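Local coordinates for protein Gp26 (PDB 4JZ5) that probably cleaves glycosidic bonds of the Listeria cell-wall peptidoglycan, as the family 25 glycosyl hydrolase domain of a phage endolysin, at residues 23-28 / 215-220; 29-34 / 48-53; 38-43 / 201-206; 44-49 / 110-115; 60-65 / 101-106. All blocks are in the same frame, centred on the assembly; numbering follows the deposited sequence.

Interaction 1: residues 23-28 / 215-220; sequences VLVLDI and DILNKL
L217 and V25 bury the most surface here, and V23 and L220 extend the patch at its two ends. L217 serves both valines by dividing its methyls between them. Its CG is anti to the backbone N (chi1 179°), which directs the branch away from the helix axis and toward the strand. CD2, continuing the extended line of the chain, reaches V23 CG1 at 4.3 Å, while CD1 turns to meet V25 CG2 at 4.2 Å. The same methyl of V25 touches a second leucine one helical turn on, L220, with CG2 to CD1 at 4.3 Å. V25 CG2 therefore faces the groove between two leucines spaced i, i+3 on one side of the helix. The backbones stay well apart, the nearest CA atoms (V23 and L217) being 8.2 Å from each other, so methyl groups alone close the gap, at ordinary van der Waals distances. V25 and L217 both also pack on F46, at the start of the next strand. A C-terminal helix, 214-220, thus lies across the entry ends of strands 25-28 and 46-53, consistent with a lid on the N-terminal end of the beta/alpha barrel known for glycosyl hydrolase family 25.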
# COMPACT_ATOMS: atom_id res chain seq x y z
N VAL A 23 -9.82 0.48 14.33
CA VAL A 23 -9.25 -0.41 13.34
C VAL A 23 -7.83 0.07 13.00
O VAL A 23 -7.60 1.26 12.78
CB VAL A 23 -10.14 -0.44 12.10
CG1 VAL A 23 -9.45 -1.15 10.97
CG2 VAL A 23 -11.48 -1.09 12.43
N LEU A 24 -6.88 -0.86 12.94
CA LEU A 24 -5.48 -0.54 12.69
C LEU A 24 -4.94 -1.39 11.54
O LEU A 24 -4.97 -2.62 11.58
CB LEU A 24 -4.65 -0.80 13.93
CG LEU A 24 -3.14 -0.55 13.77
CD1 LEU A 24 -2.87 0.88 13.35
CD2 LEU A 24 -2.44 -0.87 15.08
N VAL A 25 -4.47 -0.71 10.50
CA VAL A 25 -3.82 -1.32 9.36
C VAL A 25 -2.42 -0.71 9.27
O VAL A 25 -2.27 0.50 9.38
CB VAL A 25 -4.63 -1.04 8.07
CG1 VAL A 25 -3.84 -1.43 6.83
CG2 VAL A 25 -5.99 -1.74 8.14
N LEU A 26 -1.40 -1.55 9.11
CA LEU A 26 -0.04 -1.04 8.95
C LEU A 26 0.41 -1.12 7.52
O LEU A 26 -0.08 -1.94 6.75
CB LEU A 26 0.94 -1.87 9.78
CG LEU A 26 0.69 -1.95 11.28
CD1 LEU A 26 1.79 -2.76 11.94
CD2 LEU A 26 0.56 -0.57 11.88
N ASP A 27 1.38 -0.29 7.15
CA ASP A 27 2.16 -0.55 5.95
C ASP A 27 3.63 -0.51 6.33
O ASP A 27 4.04 0.31 7.14
CB ASP A 27 1.80 0.38 4.79
CG ASP A 27 2.01 1.83 5.09
OD1 ASP A 27 1.08 2.49 5.56
OD2 ASP A 27 3.13 2.32 4.79
N ILE A 28 4.39 -1.45 5.78
CA ILE A 28 5.79 -1.65 6.11
C ILE A 28 6.61 -1.89 4.85
O ILE A 28 6.08 -2.21 3.77
CB ILE A 28 5.99 -2.80 7.13
CG1 ILE A 28 5.51 -4.13 6.54
CG2 ILE A 28 5.29 -2.49 8.43
CD1 ILE A 28 5.78 -5.34 7.43
N ASP A 215 -16.05 -2.37 6.96
CA ASP A 215 -16.35 -2.79 5.60
C ASP A 215 -15.10 -2.73 4.71
O ASP A 215 -14.87 -3.63 3.90
CB ASP A 215 -17.47 -1.95 4.98
CG ASP A 215 -17.85 -2.43 3.60
OD1 ASP A 215 -18.16 -3.63 3.46
OD2 ASP A 215 -17.83 -1.61 2.66
N ILE A 216 -14.31 -1.67 4.85
CA ILE A 216 -13.10 -1.56 4.05
C ILE A 216 -12.06 -2.59 4.49
O ILE A 216 -11.35 -3.15 3.65
CB ILE A 216 -12.53 -0.13 4.07
CG1 ILE A 216 -13.46 0.82 3.31
CG2 ILE A 216 -11.12 -0.10 3.51
CD1 ILE A 216 -13.70 0.46 1.87
N LEU A 217 -11.98 -2.89 5.78
CA LEU A 217 -11.07 -3.94 6.22
C LEU A 217 -11.44 -5.27 5.57
O LEU A 217 -10.56 -6.02 5.11
CB LEU A 217 -11.06 -4.03 7.74
CG LEU A 217 -10.14 -5.13 8.30
CD1 LEU A 217 -8.70 -4.94 7.88
CD2 LEU A 217 -10.25 -5.21 9.82
N ASN A 218 -12.73 -5.57 5.54
CA ASN A 218 -13.20 -6.78 4.87
C ASN A 218 -12.79 -6.79 3.40
O ASN A 218 -12.33 -7.80 2.88
CB ASN A 218 -14.72 -6.88 5.02
CG ASN A 218 -15.28 -8.11 4.34
OD1 ASN A 218 -15.91 -8.02 3.28
ND2 ASN A 218 -15.06 -9.28 4.94
N LYS A 219 -12.93 -5.64 2.75
CA LYS A 219 -12.56 -5.52 1.34
C LYS A 219 -11.07 -5.77 1.14
O LYS A 219 -10.66 -6.48 0.21
CB LYS A 219 -12.96 -4.15 0.80
CG LYS A 219 -12.69 -3.97 -0.67
CD LYS A 219 -13.34 -2.73 -1.24
CE LYS A 219 -13.05 -2.60 -2.72
NZ LYS A 219 -13.71 -1.42 -3.32
N LEU A 220 -10.25 -5.19 2.00
CA LEU A 220 -8.81 -5.40 1.92
C LEU A 220 -8.48 -6.88 1.98
O LEU A 220 -7.59 -7.37 1.27
CB LEU A 220 -8.10 -4.68 3.06
CG LEU A 220 -7.97 -3.17 2.90
CD1 LEU A 220 -7.55 -2.57 4.21
CD2 LEU A 220 -6.96 -2.81 1.83

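Interaction 2: residues 29-34 / 48-53; sequences SKWQPT and VIRSSN
S29 and R50 stand with their CA atoms 4.9 Å apart, where the chain leaves strand 25-28 and turns away from its parallel neighbour, strand 46-53. The departure is a type I beta turn from S29 to Q32, with an ST turn inside it: S29 OG accepts W31 N at 3.1 Å, and the N-H...O angle of 168° makes that bond nearly straight. Q32 folds back so that OE1 receives S29 N, the donor lying close to the line of the amide C=O. Across the contact, S29 CB packs against R50 CB at 3.6 Å and also lies over one face of the guanidinium. K30 runs alongside R50 in the same direction, and its bend at chi2 (95°) lays CD over the centre of the W31 ring, 3.9 Å above the plane. The arginine is modelled in two conformers, and its end contacts describe one of them. D59 is its main polar partner, forming a salt bridge through NE and accepting K30 N with the same oxygen, OD2. One water joins the two segments: lying in the plane of both the indole and the guanidinium, it accepts from W31 NE1 at 2.9 Å and from R50 NH1 at 2.8 Å.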
# COMPACT_ATOMS: atom_id res chain seq x y z
N SER A 29 7.92 -1.75 5.01
CA SER A 29 8.86 -1.86 3.92
C SER A 29 10.22 -2.24 4.50
O SER A 29 10.33 -2.66 5.65
CB SER A 29 8.98 -0.53 3.17
OG SER A 29 9.65 0.42 3.98
N LYS A 30 11.26 -2.04 3.72
CA LYS A 30 12.61 -2.27 4.21
C LYS A 30 12.95 -1.37 5.40
O LYS A 30 13.90 -1.65 6.13
CB LYS A 30 13.64 -2.07 3.09
CG LYS A 30 13.79 -0.65 2.63
CD LYS A 30 14.93 0.03 3.34
CE LYS A 30 15.86 0.70 2.34
NZ LYS A 30 17.12 1.16 2.98
N TRP A 31 12.20 -0.29 5.59
CA TRP A 31 12.45 0.61 6.71
C TRP A 31 12.02 0.02 8.05
O TRP A 31 12.31 0.60 9.10
CB TRP A 31 11.76 1.95 6.45
CG TRP A 31 12.36 2.66 5.29
CD1 TRP A 31 11.79 2.89 4.08
CD2 TRP A 31 13.67 3.22 5.23
NE1 TRP A 31 12.66 3.57 3.26
CE2 TRP A 31 13.83 3.78 3.95
CE3 TRP A 31 14.73 3.31 6.14
CZ2 TRP A 31 15.00 4.42 3.55
CZ3 TRP A 31 15.90 3.94 5.74
CH2 TRP A 31 16.02 4.49 4.46
N GLN A 32 11.34 -1.12 8.01
CA GLN A 32 11.03 -1.91 9.19
C GLN A 32 11.73 -3.26 9.04
O GLN A 32 11.09 -4.26 8.73
CB GLN A 32 9.52 -2.08 9.35
CG GLN A 32 8.77 -0.81 9.74
CD GLN A 32 8.66 0.19 8.62
OE1 GLN A 32 8.39 -0.18 7.46
NE2 GLN A 32 8.84 1.46 8.94
N PRO A 33 13.05 -3.28 9.23
CA PRO A 33 13.78 -4.52 8.92
C PRO A 33 13.50 -5.66 9.88
O PRO A 33 13.67 -6.81 9.47
CB PRO A 33 15.25 -4.09 9.00
CG PRO A 33 15.23 -2.88 9.92
CD PRO A 33 13.96 -2.17 9.57
N THR A 34 13.13 -5.37 11.12
CA THR A 34 12.74 -6.40 12.07
C THR A 34 11.33 -6.12 12.56
O THR A 34 11.02 -5.02 13.04
CB THR A 34 13.70 -6.42 13.26
OG1 THR A 34 14.99 -6.83 12.80
CG2 THR A 34 13.23 -7.39 14.32
N VAL A 48 0.02 -3.85 4.62
CA VAL A 48 0.45 -3.68 3.24
C VAL A 48 1.98 -3.58 3.23
O VAL A 48 2.55 -2.81 3.99
CB VAL A 48 -0.14 -2.42 2.59
CG1 VAL A 48 -0.08 -2.56 1.07
CG2 VAL A 48 -1.57 -2.18 3.05
N ILE A 49 2.64 -4.37 2.39
CA ILE A 49 4.09 -4.37 2.33
C ILE A 49 4.57 -3.83 1.00
O ILE A 49 3.94 -4.03 -0.04
CB ILE A 49 4.71 -5.76 2.61
CG1 ILE A 49 4.48 -6.74 1.47
CG2 ILE A 49 4.16 -6.31 3.91
CD1 ILE A 49 5.03 -8.12 1.74
N ARG A 50 5.69 -3.13 1.02
CA ARG A 50 6.25 -2.56 -0.21
C ARG A 50 6.84 -3.65 -1.09
O ARG A 50 7.65 -4.45 -0.62
CB ARG A 50 7.33 -1.53 0.10
CG ARG A 50 7.74 -0.73 -1.13
CD ARG A 50 8.60 0.47 -0.80
NE ARG A 50 9.96 0.07 -0.47
CZ ARG A 50 10.95 0.92 -0.24
NH1 ARG A 50 10.75 2.23 -0.30
NH2 ARG A 50 12.16 0.46 0.05
N SER A 51 6.45 -3.66 -2.36
CA SER A 51 6.94 -4.64 -3.31
C SER A 51 8.25 -4.26 -3.98
O SER A 51 9.11 -5.10 -4.21
CB SER A 51 5.90 -4.86 -4.41
OG SER A 51 5.62 -3.67 -5.13
N SER A 52 8.38 -2.97 -4.31
CA SER A 52 9.35 -2.55 -5.30
C SER A 52 9.39 -1.03 -5.37
O SER A 52 8.41 -0.36 -5.05
CB SER A 52 8.99 -3.14 -6.66
OG SER A 52 7.59 -3.16 -6.89
N ASN A 53 10.53 -0.53 -5.82
CA ASN A 53 10.76 0.88 -6.15
C ASN A 53 11.03 0.95 -7.64
O ASN A 53 12.12 0.58 -8.10
CB ASN A 53 11.99 1.42 -5.43
CG ASN A 53 11.76 1.72 -3.97
OD1 ASN A 53 10.69 1.46 -3.41
ND2 ASN A 53 12.77 2.28 -3.33
O HOH W 1 12.67 4.10 0.45

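Interaction 3: residues 38-43 / 201-206; sequences SGLKED and KAIASP
The apolar part of this contact centres on L40, whose CD2 meets A202 CB at 3.7 Å and I203 CD1 at 4.4 Å. With CG anti to the carbonyl carbon (chi1 -56°), the leucine brings that branch round toward the opposing loop, although its CB bond starts off to one side. A202 supplies the second packing element, setting its methyl 4.0 Å from the backbone carbon G39 C. The chains are close here, with the CA atoms of G39 and A202 5.2 Å apart. The polar part is a single water, which accepts from A202 N at 2.9 Å; its second link, donated to G39 O at 3.5 Å, is weak. A backbone bond between A202 and N36 adds to the attachment. In the fold, the contact ties the irregular, locally helical connection between strands 25-28 and 46-53 to the loop joining strands 197-200 and 206-211. L40 also packs on I200 of strand 197-200 and on L26 of strand 25-28, so the two loops meet beside the sheet, about 18 Å from the centre of the chain.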
# COMPACT_ATOMS: atom_id res chain seq x y z
N SER A 38 4.11 -12.06 14.92
CA SER A 38 3.09 -12.56 15.83
C SER A 38 2.57 -11.45 16.75
O SER A 38 1.41 -11.49 17.19
CB SER A 38 3.61 -13.76 16.63
OG SER A 38 4.65 -13.39 17.52
N GLY A 39 3.44 -10.50 17.07
CA GLY A 39 3.07 -9.36 17.90
C GLY A 39 2.11 -8.38 17.25
O GLY A 39 1.60 -7.49 17.92
N LEU A 40 1.86 -8.54 15.95
CA LEU A 40 0.88 -7.71 15.26
C LEU A 40 -0.54 -8.27 15.35
O LEU A 40 -1.51 -7.56 15.08
CB LEU A 40 1.24 -7.63 13.79
CG LEU A 40 2.63 -7.12 13.44
CD1 LEU A 40 2.83 -7.12 11.94
CD2 LEU A 40 2.87 -5.72 14.00
N LYS A 41 -0.67 -9.53 15.74
CA LYS A 41 -1.94 -10.23 15.60
C LYS A 41 -3.04 -9.66 16.48
O LYS A 41 -4.21 -9.65 16.09
CB LYS A 41 -1.74 -11.71 15.85
CG LYS A 41 -0.99 -12.38 14.74
CD LYS A 41 -1.89 -12.71 13.55
CE LYS A 41 -2.83 -13.89 13.84
NZ LYS A 41 -3.62 -14.29 12.65
N GLU A 42 -2.69 -9.18 17.67
CA GLU A 42 -3.70 -8.70 18.59
C GLU A 42 -4.47 -7.50 18.06
O GLU A 42 -5.70 -7.47 18.15
CB GLU A 42 -3.06 -8.35 19.94
CG GLU A 42 -4.07 -7.94 20.99
CD GLU A 42 -3.45 -7.77 22.36
OE1 GLU A 42 -4.21 -7.56 23.33
OE2 GLU A 42 -2.21 -7.84 22.47
N ASP A 43 -3.76 -6.51 17.53
CA ASP A 43 -4.38 -5.22 17.21
C ASP A 43 -4.47 -4.88 15.73
O ASP A 43 -5.23 -3.99 15.36
CB ASP A 43 -3.63 -4.07 17.90
CG ASP A 43 -3.74 -4.11 19.41
OD1 ASP A 43 -4.71 -4.71 19.92
OD2 ASP A 43 -2.87 -3.53 20.08
N LYS A 201 4.70 -2.10 19.80
CA LYS A 201 5.71 -2.88 20.48
C LYS A 201 6.46 -3.81 19.54
O LYS A 201 7.64 -4.06 19.70
CB LYS A 201 5.07 -3.68 21.61
CG LYS A 201 5.99 -4.64 22.31
CD LYS A 201 5.24 -5.40 23.41
CE LYS A 201 6.16 -6.35 24.15
NZ LYS A 201 7.29 -5.64 24.81
N ALA A 202 5.77 -4.30 18.52
CA ALA A 202 6.32 -5.31 17.63
C ALA A 202 7.37 -4.79 16.65
O ALA A 202 8.02 -5.58 15.97
CB ALA A 202 5.20 -5.95 16.84
N ILE A 203 7.53 -3.47 16.56
CA ILE A 203 8.42 -2.86 15.58
C ILE A 203 9.20 -1.73 16.25
O ILE A 203 8.60 -0.81 16.80
CB ILE A 203 7.64 -2.29 14.38
CG1 ILE A 203 6.83 -3.39 13.71
CG2 ILE A 203 8.57 -1.66 13.38
CD1 ILE A 203 5.95 -2.89 12.56
N ALA A 204 10.52 -1.78 16.22
CA ALA A 204 11.29 -0.74 16.89
C ALA A 204 11.16 0.62 16.19
O ALA A 204 11.09 1.67 16.83
CB ALA A 204 12.75 -1.15 16.95
N SER A 205 11.10 0.56 14.87
CA SER A 205 11.13 1.72 14.00
C SER A 205 9.79 2.44 13.90
O SER A 205 8.74 1.84 14.07
CB SER A 205 11.51 1.24 12.61
OG SER A 205 12.27 0.05 12.68
N PRO A 206 9.83 3.74 13.55
CA PRO A 206 8.55 4.40 13.28
C PRO A 206 7.81 3.61 12.21
O PRO A 206 8.45 3.07 11.30
CB PRO A 206 8.96 5.78 12.77
CG PRO A 206 10.38 5.96 13.23
CD PRO A 206 10.98 4.61 13.30
O HOH W 2 2.84 -4.31 18.56

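Interaction 4: residues 44-49 / 110-115; sequences VGFVVI and EPTFLF
A polar-to-aromatic approach joins F46 and T112: the threonine OG1 sits at the edge of the ring, in its plane, 3.3 Å from F46 CE1 and 3.6 Å from CZ. In this position the oxygen faces the rim of C-H groups, whose slight positive charge probably suits it. The hydroxyl has its principal partner in the C-terminal helix, L220 O, to which it hydrogen-bonds. F46 reaches across because its CG is anti to the backbone N (chi1 -166°), and the two side chains run past each other in opposite directions. The remaining contacts are apolar. F46 CZ approaches F113 CB at 4.3 Å, while the F113 ring itself leads off toward K146 and L168. Deeper in, V48 CG1 touches F115 CD2 at 3.8 Å, the two side chains crossing at about a right angle. F115 is further placed by W170, with which it makes an edge-to-face ring pair. Strand 76-81 lies between the two strands in the sheet and pairs with both, which explains the 8.3 Å between the CA atoms of V48 and L114. F46, V48 and F115 span it on the barrel's inner face, whereas V47 and I49 face helix 62-72.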
# COMPACT_ATOMS: atom_id res chain seq x y z
N VAL A 44 -3.68 -5.55 14.90
CA VAL A 44 -3.56 -5.15 13.50
C VAL A 44 -4.43 -6.03 12.63
O VAL A 44 -4.33 -7.25 12.70
CB VAL A 44 -2.10 -5.25 13.04
CG1 VAL A 44 -1.98 -4.93 11.55
CG2 VAL A 44 -1.21 -4.32 13.86
N GLY A 45 -5.28 -5.41 11.81
CA GLY A 45 -6.20 -6.17 10.97
C GLY A 45 -5.69 -6.55 9.59
O GLY A 45 -6.22 -7.46 8.96
N PHE A 46 -4.71 -5.80 9.09
CA PHE A 46 -4.18 -6.00 7.75
C PHE A 46 -2.84 -5.27 7.67
O PHE A 46 -2.62 -4.28 8.37
CB PHE A 46 -5.14 -5.38 6.72
CG PHE A 46 -4.88 -5.79 5.29
CD1 PHE A 46 -5.32 -7.02 4.83
CD2 PHE A 46 -4.26 -4.95 4.39
CE1 PHE A 46 -5.10 -7.42 3.51
CE2 PHE A 46 -4.06 -5.35 3.07
CZ PHE A 46 -4.49 -6.58 2.63
N VAL A 47 -1.96 -5.76 6.82
CA VAL A 47 -0.67 -5.13 6.58
C VAL A 47 -0.45 -5.01 5.08
O VAL A 47 -0.70 -5.95 4.34
CB VAL A 47 0.49 -5.94 7.21
CG1 VAL A 47 1.85 -5.31 6.91
CG2 VAL A 47 0.29 -6.07 8.71
N VAL A 48 0.02 -3.85 4.62
CA VAL A 48 0.45 -3.68 3.24
C VAL A 48 1.98 -3.58 3.23
O VAL A 48 2.55 -2.81 3.99
CB VAL A 48 -0.14 -2.42 2.59
CG1 VAL A 48 -0.08 -2.56 1.07
CG2 VAL A 48 -1.57 -2.18 3.05
N ILE A 49 2.64 -4.37 2.39
CA ILE A 49 4.09 -4.37 2.33
C ILE A 49 4.57 -3.83 1.00
O ILE A 49 3.94 -4.03 -0.04
CB ILE A 49 4.71 -5.76 2.61
CG1 ILE A 49 4.48 -6.74 1.47
CG2 ILE A 49 4.16 -6.31 3.91
CD1 ILE A 49 5.03 -8.12 1.74
N GLU A 110 -0.24 -15.44 0.13
CA GLU A 110 -1.35 -15.04 -0.72
C GLU A 110 -1.76 -13.60 -0.44
O GLU A 110 -2.65 -13.35 0.36
CB GLU A 110 -2.54 -15.99 -0.51
CG GLU A 110 -2.23 -17.46 -0.82
CD GLU A 110 -2.08 -17.76 -2.30
OE1 GLU A 110 -2.37 -16.87 -3.13
OE2 GLU A 110 -1.66 -18.89 -2.64
N PRO A 111 -1.14 -12.64 -1.14
CA PRO A 111 -1.61 -11.26 -0.99
C PRO A 111 -3.03 -11.10 -1.49
O PRO A 111 -3.39 -11.75 -2.49
CB PRO A 111 -0.64 -10.47 -1.88
CG PRO A 111 0.54 -11.40 -2.14
CD PRO A 111 -0.07 -12.77 -2.14
N THR A 112 -3.83 -10.26 -0.85
CA THR A 112 -5.23 -10.13 -1.23
C THR A 112 -5.58 -8.78 -1.84
O THR A 112 -6.73 -8.56 -2.19
CB THR A 112 -6.15 -10.36 -0.04
OG1 THR A 112 -5.83 -9.44 1.00
CG2 THR A 112 -6.01 -11.80 0.48
N PHE A 113 -4.62 -7.88 -1.97
CA PHE A 113 -4.88 -6.55 -2.51
C PHE A 113 -3.56 -5.98 -2.96
O PHE A 113 -2.52 -6.26 -2.35
CB PHE A 113 -5.53 -5.65 -1.44
CG PHE A 113 -6.67 -4.81 -1.96
CD1 PHE A 113 -6.44 -3.64 -2.68
CD2 PHE A 113 -7.98 -5.19 -1.72
CE1 PHE A 113 -7.49 -2.87 -3.14
CE2 PHE A 113 -9.03 -4.42 -2.17
CZ PHE A 113 -8.79 -3.27 -2.88
N LEU A 114 -3.59 -5.15 -4.00
CA LEU A 114 -2.39 -4.51 -4.52
C LEU A 114 -2.64 -3.02 -4.64
O LEU A 114 -3.78 -2.58 -4.74
CB LEU A 114 -2.04 -5.09 -5.90
CG LEU A 114 -1.88 -6.61 -5.95
CD1 LEU A 114 -1.79 -7.07 -7.39
CD2 LEU A 114 -0.66 -7.09 -5.18
N PHE A 115 -1.56 -2.23 -4.62
CA PHE A 115 -1.67 -0.78 -4.68
C PHE A 115 -0.57 -0.14 -5.50
O PHE A 115 0.58 -0.56 -5.48
CB PHE A 115 -1.57 -0.17 -3.28
CG PHE A 115 -2.73 -0.48 -2.40
CD1 PHE A 115 -3.85 0.33 -2.43
CD2 PHE A 115 -2.72 -1.55 -1.54
CE1 PHE A 115 -4.94 0.07 -1.62
CE2 PHE A 115 -3.81 -1.80 -0.73
CZ PHE A 115 -4.91 -0.99 -0.78

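Interaction 5: residues 60-65 / 101-106; sequences ERLEQH and YKKCRQ
L62 and C104 meet because each first torsion aims its end across the gap: L62 CG is anti to the backbone N (chi1 168°), and C104 SG is anti to the carbonyl carbon (chi1 -70°). The leucine CD1 then lies 3.9 Å from the cysteine SG, an apolar contact on the buried side, where both residues also pack on L78. Nearest each other in the backbones are the CA atoms of E63 and C104, 6.7 Å apart. On the outer side E63 extends obliquely past K103 and sets OE2 4.2 Å from its CD, the same carbon that L62 CD2 approaches at 4.4 Å. The lysine bends at chi4, and its NZ stays 4.6 Å from E63 OE2, beyond a salt bridge; K103 also has a cation-pi partner in Y58. At the N-cap of helix 62-72, R61 NH1 donates to a lone pair of Q64 OE1 at 2.8 Å. The chemistry thus implies that helices 62-72 and 87-106 meet here through a buried leucine-sulfur pair together with the aliphatic part of K103, packed against L62 and E63, while the separated opposite charges probably add only a modest attraction.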
# COMPACT_ATOMS: atom_id res chain seq x y z
N GLU A 60 13.88 -4.82 -0.26
CA GLU A 60 14.80 -5.79 0.31
C GLU A 60 14.16 -6.69 1.35
O GLU A 60 14.73 -7.74 1.67
CB GLU A 60 15.98 -5.05 0.93
CG GLU A 60 16.84 -4.26 -0.06
CD GLU A 60 16.40 -2.80 -0.27
OE1 GLU A 60 15.19 -2.47 -0.24
OE2 GLU A 60 17.30 -1.95 -0.50
N ARG A 61 13.03 -6.30 1.92
CA ARG A 61 12.35 -7.10 2.92
C ARG A 61 11.06 -7.72 2.40
O ARG A 61 10.30 -8.27 3.19
CB ARG A 61 12.07 -6.29 4.19
CG ARG A 61 13.31 -5.73 4.89
CD ARG A 61 14.17 -6.76 5.59
NE ARG A 61 15.44 -6.14 5.98
CZ ARG A 61 16.35 -6.69 6.78
NH1 ARG A 61 16.14 -7.87 7.31
NH2 ARG A 61 17.46 -6.03 7.05
N LEU A 62 10.79 -7.62 1.10
CA LEU A 62 9.56 -8.16 0.54
C LEU A 62 9.32 -9.62 0.94
O LEU A 62 8.26 -9.97 1.47
CB LEU A 62 9.58 -8.05 -0.98
CG LEU A 62 8.49 -8.82 -1.73
CD1 LEU A 62 7.12 -8.30 -1.39
CD2 LEU A 62 8.72 -8.71 -3.23
N GLU A 63 10.30 -10.47 0.70
CA GLU A 63 10.09 -11.87 0.98
C GLU A 63 10.05 -12.15 2.47
O GLU A 63 9.24 -12.96 2.92
CB GLU A 63 11.14 -12.71 0.26
CG GLU A 63 10.98 -12.58 -1.26
CD GLU A 63 12.02 -13.33 -2.04
OE1 GLU A 63 12.55 -14.32 -1.52
OE2 GLU A 63 12.30 -12.93 -3.19
N GLN A 64 10.90 -11.48 3.24
CA GLN A 64 10.87 -11.65 4.69
C GLN A 64 9.50 -11.31 5.25
O GLN A 64 8.93 -12.06 6.05
CB GLN A 64 11.93 -10.79 5.35
CG GLN A 64 11.94 -10.90 6.85
CD GLN A 64 12.77 -9.82 7.49
OE1 GLN A 64 13.96 -9.68 7.17
NE2 GLN A 64 12.17 -9.04 8.38
N HIS A 65 8.96 -10.17 4.84
CA HIS A 65 7.68 -9.73 5.34
C HIS A 65 6.56 -10.64 4.87
O HIS A 65 5.68 -10.99 5.64
CB HIS A 65 7.39 -8.27 4.94
CG HIS A 65 8.23 -7.30 5.69
ND1 HIS A 65 8.58 -6.04 5.25
CD2 HIS A 65 8.78 -7.44 6.91
CE1 HIS A 65 9.31 -5.45 6.19
NE2 HIS A 65 9.45 -6.29 7.20
N TYR A 101 4.02 -9.99 -6.65
CA TYR A 101 2.87 -10.81 -6.29
C TYR A 101 3.17 -12.30 -6.54
O TYR A 101 2.95 -13.15 -5.68
CB TYR A 101 1.64 -10.33 -7.08
CG TYR A 101 0.42 -11.18 -6.90
CD1 TYR A 101 -0.37 -11.08 -5.77
CD2 TYR A 101 0.06 -12.10 -7.86
CE1 TYR A 101 -1.48 -11.88 -5.61
CE2 TYR A 101 -1.06 -12.89 -7.71
CZ TYR A 101 -1.82 -12.79 -6.58
OH TYR A 101 -2.93 -13.59 -6.43
N LYS A 102 3.71 -12.61 -7.71
CA LYS A 102 4.10 -13.97 -8.02
C LYS A 102 5.17 -14.50 -7.06
O LYS A 102 5.12 -15.66 -6.66
CB LYS A 102 4.59 -14.06 -9.47
CG LYS A 102 3.51 -13.83 -10.51
CD LYS A 102 4.14 -13.77 -11.90
CE LYS A 102 3.13 -13.75 -13.04
NZ LYS A 102 3.84 -13.80 -14.36
N LYS A 103 6.14 -13.68 -6.69
CA LYS A 103 7.17 -14.10 -5.75
C LYS A 103 6.56 -14.48 -4.40
O LYS A 103 6.94 -15.48 -3.79
CB LYS A 103 8.18 -12.97 -5.54
CG LYS A 103 9.15 -12.73 -6.68
CD LYS A 103 10.03 -11.53 -6.37
CE LYS A 103 10.95 -11.20 -7.53
NZ LYS A 103 12.00 -12.23 -7.70
N CYS A 104 5.61 -13.68 -3.94
CA CYS A 104 4.92 -14.02 -2.70
C CYS A 104 4.21 -15.36 -2.83
O CYS A 104 4.30 -16.21 -1.95
CB CYS A 104 3.91 -12.94 -2.35
SG CYS A 104 4.69 -11.38 -1.83
N ARG A 105 3.51 -15.57 -3.94
CA ARG A 105 2.80 -16.83 -4.13
C ARG A 105 3.76 -18.02 -4.24
O ARG A 105 3.43 -19.11 -3.78
CB ARG A 105 1.87 -16.76 -5.35
CG ARG A 105 0.76 -15.73 -5.21
CD ARG A 105 -0.46 -16.11 -6.04
NE ARG A 105 -1.08 -17.33 -5.51
CZ ARG A 105 -1.21 -18.48 -6.15
NH1 ARG A 105 -0.81 -18.64 -7.41
NH2 ARG A 105 -1.75 -19.48 -5.50
N GLN A 106 4.93 -17.82 -4.82
CA GLN A 106 5.95 -18.86 -4.88
C GLN A 106 6.36 -19.33 -3.49
O GLN A 106 6.72 -20.49 -3.31
CB GLN A 106 7.17 -18.38 -5.65
CG GLN A 106 8.28 -19.40 -5.79
CD GLN A 106 8.09 -20.33 -6.97
OE1 GLN A 106 7.44 -19.99 -7.95
NE2 GLN A 106 8.67 -21.52 -6.88

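Interactions 1 and 4 lie closest, their centres 8 Å apart, and both involve the N-terminal ends of the barrel strands. Interaction 2 shares V48 and I49 with interaction 4 but lies farther along strand 46-53, about 17 Å from interaction 1 between centres. It is also bonded to its neighbours: Q32 NE2 lies 2.9 Å from P206 O of interaction 3, and P33 O 2.9 Å from Q64 NE2 of interaction 5. E110 OE1 and R105 NE form a salt bridge between interactions 4 and 5. Interactions 3 and 5 do not touch. Beta/alpha-barrel enzymes carry their active sites at the C-terminal strand ends, so interaction 2 is probably nearer the catalytic side than interaction 1.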